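Local atomic coordinates of importin subunit beta-1 (Saccharomyces cerevisiae, PDB entry 5OWU), a protein that carries proteins into the nucleus as the importin beta subunit, working through importin alpha, which recognises the classical nuclear localization signal of the cargo. Residues S794-S799 and Q842-T847; Q552-D557 and M599-R604. All coordinates share one frame; numbering follows the deposited sequence.

In the fold
From the N terminus onward the chain coils through nineteen HEAT repeats, and both contacts lie far along it, each joining one repeat to the next. Contact 2 comes first: segment 552-557, in HEAT 13, meets helix 595-607 of HEAT 14, closing a loop of 41 residues that contains helix 563-586. Contact 1 follows much later, where the start of helix 796-812, in HEAT 18, meets the start of helix 842-860, in HEAT 19, across 42 residues that include helix 825-836. The two loops stand in series, neither nested nor crossed, with centres 43 Å apart. Contact 1 pairs the last helices of neighbouring repeats.

Contact 1 of 2, residues S794-S799 and Q842-T847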
ATOM      1  N   SER A 794      -3.711  14.924  -9.398  1.00 43.68           N
ATOM      2  CA  SER A 794      -3.427  13.985 -10.481  1.00 55.05           C
ATOM      3  C   SER A 794      -4.593  13.037 -10.745  1.00 58.16           C
ATOM      4  O   SER A 794      -4.644  12.423 -11.815  1.00 56.82           O
ATOM      5  CB  SER A 794      -2.163  13.178 -10.168  1.00 47.62           C
ATOM      6  OG  SER A 794      -2.359  12.306  -9.068  1.00 62.16           O
ATOM      7  N   GLU A 795      -5.525  12.904  -9.800  1.00 52.52           N
ATOM      8  CA  GLU A 795      -6.714  12.082 -10.005  1.00 43.86           C
ATOM      9  C   GLU A 795      -7.744  12.866 -10.810  1.00 52.89           C
ATOM     10  O   GLU A 795      -8.197  13.931 -10.382  1.00 54.26           O
ATOM     11  CB  GLU A 795      -7.306  11.647  -8.667  1.00 49.69           C
ATOM     12  CG  GLU A 795      -6.486  10.604  -7.922  1.00 58.10           C
ATOM     13  CD  GLU A 795      -6.550   9.228  -8.563  1.00 58.66           C
ATOM     14  OE1 GLU A 795      -7.570   8.911  -9.215  1.00 61.29           O
ATOM     15  OE2 GLU A 795      -5.578   8.462  -8.411  1.00 71.82           O
ATOM     16  N   ASP A 796      -8.128  12.320 -11.964  1.00 51.50           N
ATOM     17  CA  ASP A 796      -9.038  13.016 -12.868  1.00 51.99           C
ATOM     18  C   ASP A 796     -10.320  13.454 -12.159  1.00 48.28           C
ATOM     19  O   ASP A 796     -10.761  14.600 -12.305  1.00 46.12           O
ATOM     20  CB  ASP A 796      -9.363  12.110 -14.058  1.00 51.03           C
ATOM     21  CG  ASP A 796     -10.173  12.813 -15.122  1.00 50.14           C
ATOM     22  OD1 ASP A 796      -9.727  13.873 -15.609  1.00 46.47           O
ATOM     23  OD2 ASP A 796     -11.261  12.316 -15.466  1.00 48.18           O
ATOM     24  N   ALA A 797     -10.941  12.546 -11.396  1.00 45.72           N
ATOM     25  CA  ALA A 797     -12.221  12.859 -10.758  1.00 49.80           C
ATOM     26  C   ALA A 797     -12.059  13.920  -9.675  1.00 44.77           C
ATOM     27  O   ALA A 797     -12.926  14.791  -9.516  1.00 38.80           O
ATOM     28  CB  ALA A 797     -12.846  11.594 -10.163  1.00 37.81           C
ATOM     29  N   THR A 798     -10.961  13.854  -8.918  1.00 37.84           N
ATOM     30  CA  THR A 798     -10.704  14.852  -7.883  1.00 47.22           C
ATOM     31  C   THR A 798     -10.558  16.241  -8.493  1.00 44.29           C
ATOM     32  O   THR A 798     -11.181  17.206  -8.031  1.00 34.94           O
ATOM     33  CB  THR A 798      -9.451  14.473  -7.093  1.00 40.19           C
ATOM     34  OG1 THR A 798      -9.626  13.170  -6.516  1.00 48.28           O
ATOM     35  CG2 THR A 798      -9.163  15.492  -5.981  1.00 41.94           C
ATOM     36  N   SER A 799      -9.741  16.362  -9.541  1.00 43.13           N
ATOM     37  CA  SER A 799      -9.560  17.665 -10.171  1.00 48.47           C
ATOM     38  C   SER A 799     -10.844  18.145 -10.831  1.00 38.47           C
ATOM     39  O   SER A 799     -11.150  19.344 -10.805  1.00 40.95           O
ATOM     40  CB  SER A 799      -8.420  17.609 -11.190  1.00 46.85           C
ATOM     41  OG  SER A 799      -7.195  17.952 -10.569  1.00 37.82           O
ATOM     42  N   GLN A 842     -12.040  14.442 -21.011  1.00 76.21           N
ATOM     43  CA  GLN A 842     -12.633  15.609 -21.647  1.00 72.47           C
ATOM     44  C   GLN A 842     -13.712  16.238 -20.779  1.00 70.88           C
ATOM     45  O   GLN A 842     -13.944  17.446 -20.874  1.00 65.78           O
ATOM     46  CB  GLN A 842     -13.213  15.238 -23.012  1.00 80.64           C
ATOM     47  CG  GLN A 842     -13.343  16.425 -23.961  1.00 80.43           C
ATOM     48  CD  GLN A 842     -11.994  16.960 -24.416  1.00 85.93           C
ATOM     49  OE1 GLN A 842     -11.019  16.214 -24.511  1.00 91.59           O
ATOM     50  NE2 GLN A 842     -11.933  18.257 -24.695  1.00 87.10           N
ATOM     51  N   ALA A 843     -14.387  15.449 -19.942  1.00 56.61           N
ATOM     52  CA  ALA A 843     -15.335  16.034 -18.999  1.00 63.98           C
ATOM     53  C   ALA A 843     -14.616  16.953 -18.021  1.00 54.56           C
ATOM     54  O   ALA A 843     -15.096  18.053 -17.718  1.00 56.13           O
ATOM     55  CB  ALA A 843     -16.091  14.933 -18.255  1.00 60.35           C
ATOM     56  N   THR A 844     -13.451  16.520 -17.531  1.00 57.73           N
ATOM     57  CA  THR A 844     -12.644  17.364 -16.655  1.00 62.05           C
ATOM     58  C   THR A 844     -12.240  18.657 -17.351  1.00 60.52           C
ATOM     59  O   THR A 844     -12.294  19.737 -16.752  1.00 47.63           O
ATOM     60  CB  THR A 844     -11.407  16.592 -16.198  1.00 54.86           C
ATOM     61  OG1 THR A 844     -11.814  15.434 -15.463  1.00 50.28           O
ATOM     62  CG2 THR A 844     -10.506  17.449 -15.316  1.00 57.64           C
ATOM     63  N   LYS A 845     -11.834  18.572 -18.618  1.00 55.55           N
ATOM     64  CA  LYS A 845     -11.403  19.773 -19.326  1.00 56.16           C
ATOM     65  C   LYS A 845     -12.581  20.697 -19.606  1.00 50.85           C
ATOM     66  O   LYS A 845     -12.436  21.925 -19.565  1.00 48.99           O
ATOM     67  CB  LYS A 845     -10.682  19.382 -20.617  1.00 65.69           C
ATOM     68  CG  LYS A 845      -9.434  18.539 -20.367  1.00 67.60           C
ATOM     69  CD  LYS A 845      -8.855  17.955 -21.649  1.00 79.39           C
ATOM     70  CE  LYS A 845      -7.557  18.643 -22.028  1.00 77.19           C
ATOM     71  NZ  LYS A 845      -6.913  18.015 -23.211  1.00 90.56           N
ATOM     72  N   ASP A 846     -13.757  20.129 -19.878  1.00 54.94           N
ATOM     73  CA  ASP A 846     -14.961  20.940 -20.017  1.00 59.66           C
ATOM     74  C   ASP A 846     -15.261  21.685 -18.722  1.00 56.66           C
ATOM     75  O   ASP A 846     -15.540  22.894 -18.729  1.00 52.87           O
ATOM     76  CB  ASP A 846     -16.150  20.057 -20.409  1.00 63.90           C
ATOM     77  CG  ASP A 846     -15.935  19.322 -21.725  1.00 77.46           C
ATOM     78  OD1 ASP A 846     -15.167  19.821 -22.578  1.00 71.99           O
ATOM     79  OD2 ASP A 846     -16.543  18.246 -21.907  1.00 69.09           O
ATOM     80  N   THR A 847     -15.211  20.973 -17.594  1.00 52.62           N
ATOM     81  CA  THR A 847     -15.429  21.619 -16.305  1.00 46.06           C
ATOM     82  C   THR A 847     -14.409  22.726 -16.075  1.00 47.70           C
ATOM     83  O   THR A 847     -14.755  23.805 -15.583  1.00 49.19           O
ATOM     84  CB  THR A 847     -15.364  20.585 -15.180  1.00 44.30           C
ATOM     85  OG1 THR A 847     -16.264  19.502 -15.462  1.00 49.73           O
ATOM     86  CG2 THR A 847     -15.751  21.215 -13.844  1.00 39.87           C
TER
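Asp796 holds its carboxylate carbon anti to the backbone N (chi1 -173°), which brings OD1 from the first turn of helix 796-812 to Thr844 on helix 842-860. There Thr844 presents OG1 from beside its own backbone N (chi1 -61°). The two side chains slide past each other in opposite directions, and Thr844 OG1 donates a short hydrogen bond to Asp796 OD1, 2.6 Å long. The hydroxyl comes from above the carboxylate, 46° out of its plane. Thr844 CB follows it in, 3.2 Å from Asp796 OD1.

The carboxylate's other oxygen, OD2, forms a salt bridge with Arg800, one turn on in its own helix, and a hydrogen bond with Ser841, just ahead of helix 842-860. Arg800 and Ser841 also bond to Thr844 OG1, so this hydroxyl of a buried residue shares hydrogen bonds with three residues. An acid suits the first turn of a helix, where the helix N terminus probably favours a negative charge; a threonine supplies a compact hydroxyl on a short stem.

With an alanine in place of Asp796, Thr844 OG1 would probably lose this acceptor and Arg800 the charge it pairs with here.

One turn after Ala843, Thr847 turns OG1 back onto Ala843 O at 2.9 Å. That carbonyl also takes Thr847 N, from the opposite face of its plane.

Such packing of the last helix of HEAT 18 on the last helix of HEAT 19 is typical of a HEAT-repeat solenoid, in which equivalent helices of successive repeats lie side by side.

Contact 2 of 2, residues Q552-D557 and M599-R604; sequences QTMSVD and MGLFFR
Met554 and Leu601 meet where two neighbouring repeats of the HEAT solenoid pack, HEAT 13 offering Met554 of segment 552-557 and HEAT 14 the flank of helix 595-607. The tight part is purely apolar and rests on one methyl group. Met554 extends through chi2 and then bends at the last torsion (chi3 -63°), and the terminal CE lies against the fork of Leu601. The two side chains cross at about a right angle. Met554 CE comes within 3.5 Å of Leu601 CD2, closer than carbons usually pack, and within 3.9 Å of Leu601 CD1, so both branches of the leucine take part. Methionine suits the place because its long, flexible thioether can reach across to the neighbouring helix; leucine suits it because a branched end offers two methyls to a single probe. Gln573 of helix 563-586 also touches Met554, while Phe602, next in sequence to Leu601, packs on Leu580 and on helix 615-629.

About one turn further along, the contact becomes loose and opens to solvent. Arg604 is exposed and merely skirts Met554: Arg604 NH2 stays 4.4 Å from Met554 O, too far for a hydrogen bond, and no hydrogen bond spans the two segments. A long charged side chain fits such a margin, since its guanidinium can remain in water.

The 552-557 side has bonds of its own. A type I turn runs from Thr553 to Val556, with Val556 N bonded to Thr553 O. Just before it, Gln552 O accepts both Ser555 N and Ser555 OG, and Ser555 OG lies in the carbonyl plane, on a lone pair of Gln552 O, at 2.7 Å.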
ATOM      1  N   GLN A 552     -29.629 -22.021  -2.634  1.00 39.47           N
ATOM      2  CA  GLN A 552     -29.003 -23.313  -2.394  1.00 32.90           C
ATOM      3  C   GLN A 552     -28.103 -23.252  -1.172  1.00 29.74           C
ATOM      4  O   GLN A 552     -28.153 -24.135  -0.305  1.00 29.55           O
ATOM      5  CB  GLN A 552     -28.221 -23.744  -3.631  1.00 37.71           C
ATOM      6  CG  GLN A 552     -27.619 -25.117  -3.525  1.00 51.93           C
ATOM      7  CD  GLN A 552     -26.699 -25.415  -4.680  1.00 50.76           C
ATOM      8  OE1 GLN A 552     -25.483 -25.234  -4.584  1.00 44.32           O
ATOM      9  NE2 GLN A 552     -27.274 -25.863  -5.787  1.00 46.27           N
ATOM     10  N   THR A 553     -27.295 -22.191  -1.060  1.00 30.87           N
ATOM     11  CA  THR A 553     -26.382 -22.128   0.074  1.00 30.03           C
ATOM     12  C   THR A 553     -27.156 -22.027   1.374  1.00 32.99           C
ATOM     13  O   THR A 553     -26.674 -22.470   2.426  1.00 30.18           O
ATOM     14  CB  THR A 553     -25.415 -20.947  -0.052  1.00 28.80           C
ATOM     15  OG1 THR A 553     -26.137 -19.708   0.017  1.00 36.60           O
ATOM     16  CG2 THR A 553     -24.619 -21.029  -1.358  1.00 25.07           C
ATOM     17  N   MET A 554     -28.358 -21.475   1.326  1.00 26.85           N
ATOM     18  CA  MET A 554     -29.120 -21.308   2.547  1.00 28.18           C
ATOM     19  C   MET A 554     -29.898 -22.561   2.911  1.00 29.84           C
ATOM     20  O   MET A 554     -30.584 -22.570   3.938  1.00 29.73           O
ATOM     21  CB  MET A 554     -30.039 -20.099   2.406  1.00 32.34           C
ATOM     22  CG  MET A 554     -29.246 -18.788   2.305  1.00 32.05           C
ATOM     23  SD  MET A 554     -30.306 -17.368   1.940  1.00 42.17           S
ATOM     24  CE  MET A 554     -30.906 -17.854   0.355  1.00 48.34           C
ATOM     25  N   SER A 555     -29.788 -23.622   2.112  1.00 29.99           N
ATOM     26  CA  SER A 555     -30.320 -24.923   2.493  1.00 29.02           C
ATOM     27  C   SER A 555     -29.313 -25.751   3.284  1.00 30.25           C
ATOM     28  O   SER A 555     -29.650 -26.856   3.723  1.00 26.90           O
ATOM     29  CB  SER A 555     -30.766 -25.703   1.247  1.00 30.40           C
ATOM     30  OG  SER A 555     -29.661 -26.239   0.528  1.00 31.45           O
ATOM     31  N   VAL A 556     -28.101 -25.237   3.484  1.00 29.74           N
ATOM     32  CA  VAL A 556     -27.018 -25.988   4.115  1.00 27.76           C
ATOM     33  C   VAL A 556     -27.140 -25.870   5.626  1.00 30.60           C
ATOM     34  O   VAL A 556     -27.142 -24.763   6.173  1.00 28.20           O
ATOM     35  CB  VAL A 556     -25.643 -25.487   3.642  1.00 28.76           C
ATOM     36  CG1 VAL A 556     -24.506 -26.171   4.415  1.00 28.69           C
ATOM     37  CG2 VAL A 556     -25.468 -25.718   2.148  1.00 25.35           C
ATOM     38  N   ASP A 557     -27.207 -27.010   6.302  1.00 26.93           N
ATOM     39  CA  ASP A 557     -27.270 -27.038   7.760  1.00 30.57           C
ATOM     40  C   ASP A 557     -25.873 -26.769   8.316  1.00 28.94           C
ATOM     41  O   ASP A 557     -24.983 -27.614   8.215  1.00 26.19           O
ATOM     42  CB  ASP A 557     -27.811 -28.381   8.236  1.00 28.22           C
ATOM     43  CG  ASP A 557     -27.750 -28.536   9.743  1.00 33.12           C
ATOM     44  OD1 ASP A 557     -27.459 -27.538  10.448  1.00 31.48           O
ATOM     45  OD2 ASP A 557     -28.007 -29.658  10.220  1.00 33.77           O
ATOM     46  N   MET A 599     -35.611  -9.654  -0.263  1.00 39.75           N
ATOM     47  CA  MET A 599     -35.528  -9.152   1.102  1.00 33.77           C
ATOM     48  C   MET A 599     -35.809 -10.270   2.093  1.00 37.43           C
ATOM     49  O   MET A 599     -35.139 -10.374   3.130  1.00 38.68           O
ATOM     50  CB  MET A 599     -36.488  -7.975   1.298  1.00 38.41           C
ATOM     51  CG  MET A 599     -36.048  -6.685   0.586  1.00 41.06           C
ATOM     52  SD  MET A 599     -34.402  -6.093   1.060  1.00 42.21           S
ATOM     53  CE  MET A 599     -34.600  -5.867   2.826  1.00 53.55           C
ATOM     54  N   GLY A 600     -36.753 -11.154   1.760  1.00 40.75           N
ATOM     55  CA  GLY A 600     -36.982 -12.311   2.607  1.00 45.12           C
ATOM     56  C   GLY A 600     -35.701 -13.071   2.876  1.00 44.78           C
ATOM     57  O   GLY A 600     -35.395 -13.426   4.018  1.00 43.47           O
ATOM     58  N   LEU A 601     -34.912 -13.303   1.825  1.00 41.89           N
ATOM     59  CA  LEU A 601     -33.635 -13.983   1.994  1.00 36.11           C
ATOM     60  C   LEU A 601     -32.668 -13.137   2.809  1.00 39.55           C
ATOM     61  O   LEU A 601     -32.010 -13.634   3.734  1.00 37.86           O
ATOM     62  CB  LEU A 601     -33.057 -14.317   0.620  1.00 38.17           C
ATOM     63  CG  LEU A 601     -33.919 -15.246  -0.224  1.00 42.17           C
ATOM     64  CD1 LEU A 601     -33.292 -15.433  -1.613  1.00 49.69           C
ATOM     65  CD2 LEU A 601     -34.139 -16.575   0.504  1.00 53.88           C
ATOM     66  N   PHE A 602     -32.602 -11.838   2.512  1.00 39.90           N
ATOM     67  CA  PHE A 602     -31.610 -11.001   3.175  1.00 40.74           C
ATOM     68  C   PHE A 602     -31.872 -10.946   4.675  1.00 37.82           C
ATOM     69  O   PHE A 602     -30.967 -11.187   5.485  1.00 37.07           O
ATOM     70  CB  PHE A 602     -31.604  -9.605   2.548  1.00 35.29           C
ATOM     71  CG  PHE A 602     -31.178  -9.588   1.093  1.00 39.98           C
ATOM     72  CD1 PHE A 602     -30.365 -10.590   0.573  1.00 41.75           C
ATOM     73  CD2 PHE A 602     -31.590  -8.572   0.247  1.00 43.28           C
ATOM     74  CE1 PHE A 602     -29.979 -10.576  -0.756  1.00 41.22           C
ATOM     75  CE2 PHE A 602     -31.204  -8.553  -1.087  1.00 39.62           C
ATOM     76  CZ  PHE A 602     -30.395  -9.556  -1.587  1.00 34.91           C
ATOM     77  N   PHE A 603     -33.118 -10.688   5.067  1.00 45.54           N
ATOM     78  CA  PHE A 603     -33.448 -10.735   6.485  1.00 50.23           C
ATOM     79  C   PHE A 603     -33.076 -12.082   7.088  1.00 45.75           C
ATOM     80  O   PHE A 603     -32.479 -12.138   8.170  1.00 47.01           O
ATOM     81  CB  PHE A 603     -34.931 -10.428   6.691  1.00 51.48           C
ATOM     82  CG  PHE A 603     -35.278  -8.984   6.487  1.00 37.85           C
ATOM     83  CD1 PHE A 603     -34.521  -7.992   7.084  1.00 44.01           C
ATOM     84  CD2 PHE A 603     -36.340  -8.615   5.677  1.00 51.20           C
ATOM     85  CE1 PHE A 603     -34.827  -6.657   6.892  1.00 52.68           C
ATOM     86  CE2 PHE A 603     -36.649  -7.281   5.485  1.00 49.68           C
ATOM     87  CZ  PHE A 603     -35.892  -6.304   6.093  1.00 44.72           C
ATOM     88  N   ARG A 604     -33.376 -13.180   6.389  1.00 42.07           N
ATOM     89  CA  ARG A 604     -32.990 -14.478   6.924  1.00 45.54           C
ATOM     90  C   ARG A 604     -31.486 -14.527   7.148  1.00 51.29           C
ATOM     91  O   ARG A 604     -31.015 -14.894   8.234  1.00 44.31           O
ATOM     92  CB  ARG A 604     -33.462 -15.596   5.993  1.00 48.02           C
ATOM     93  CG  ARG A 604     -34.959 -15.867   6.106  1.00 55.78           C
ATOM     94  CD  ARG A 604     -35.465 -16.760   4.993  1.00 52.59           C
ATOM     95  NE  ARG A 604     -34.760 -18.036   4.952  1.00 56.97           N
ATOM     96  CZ  ARG A 604     -34.859 -18.911   3.957  1.00 56.81           C
ATOM     97  NH1 ARG A 604     -35.630 -18.650   2.909  1.00 55.60           N
ATOM     98  NH2 ARG A 604     -34.176 -20.047   4.002  1.00 56.00           N
TER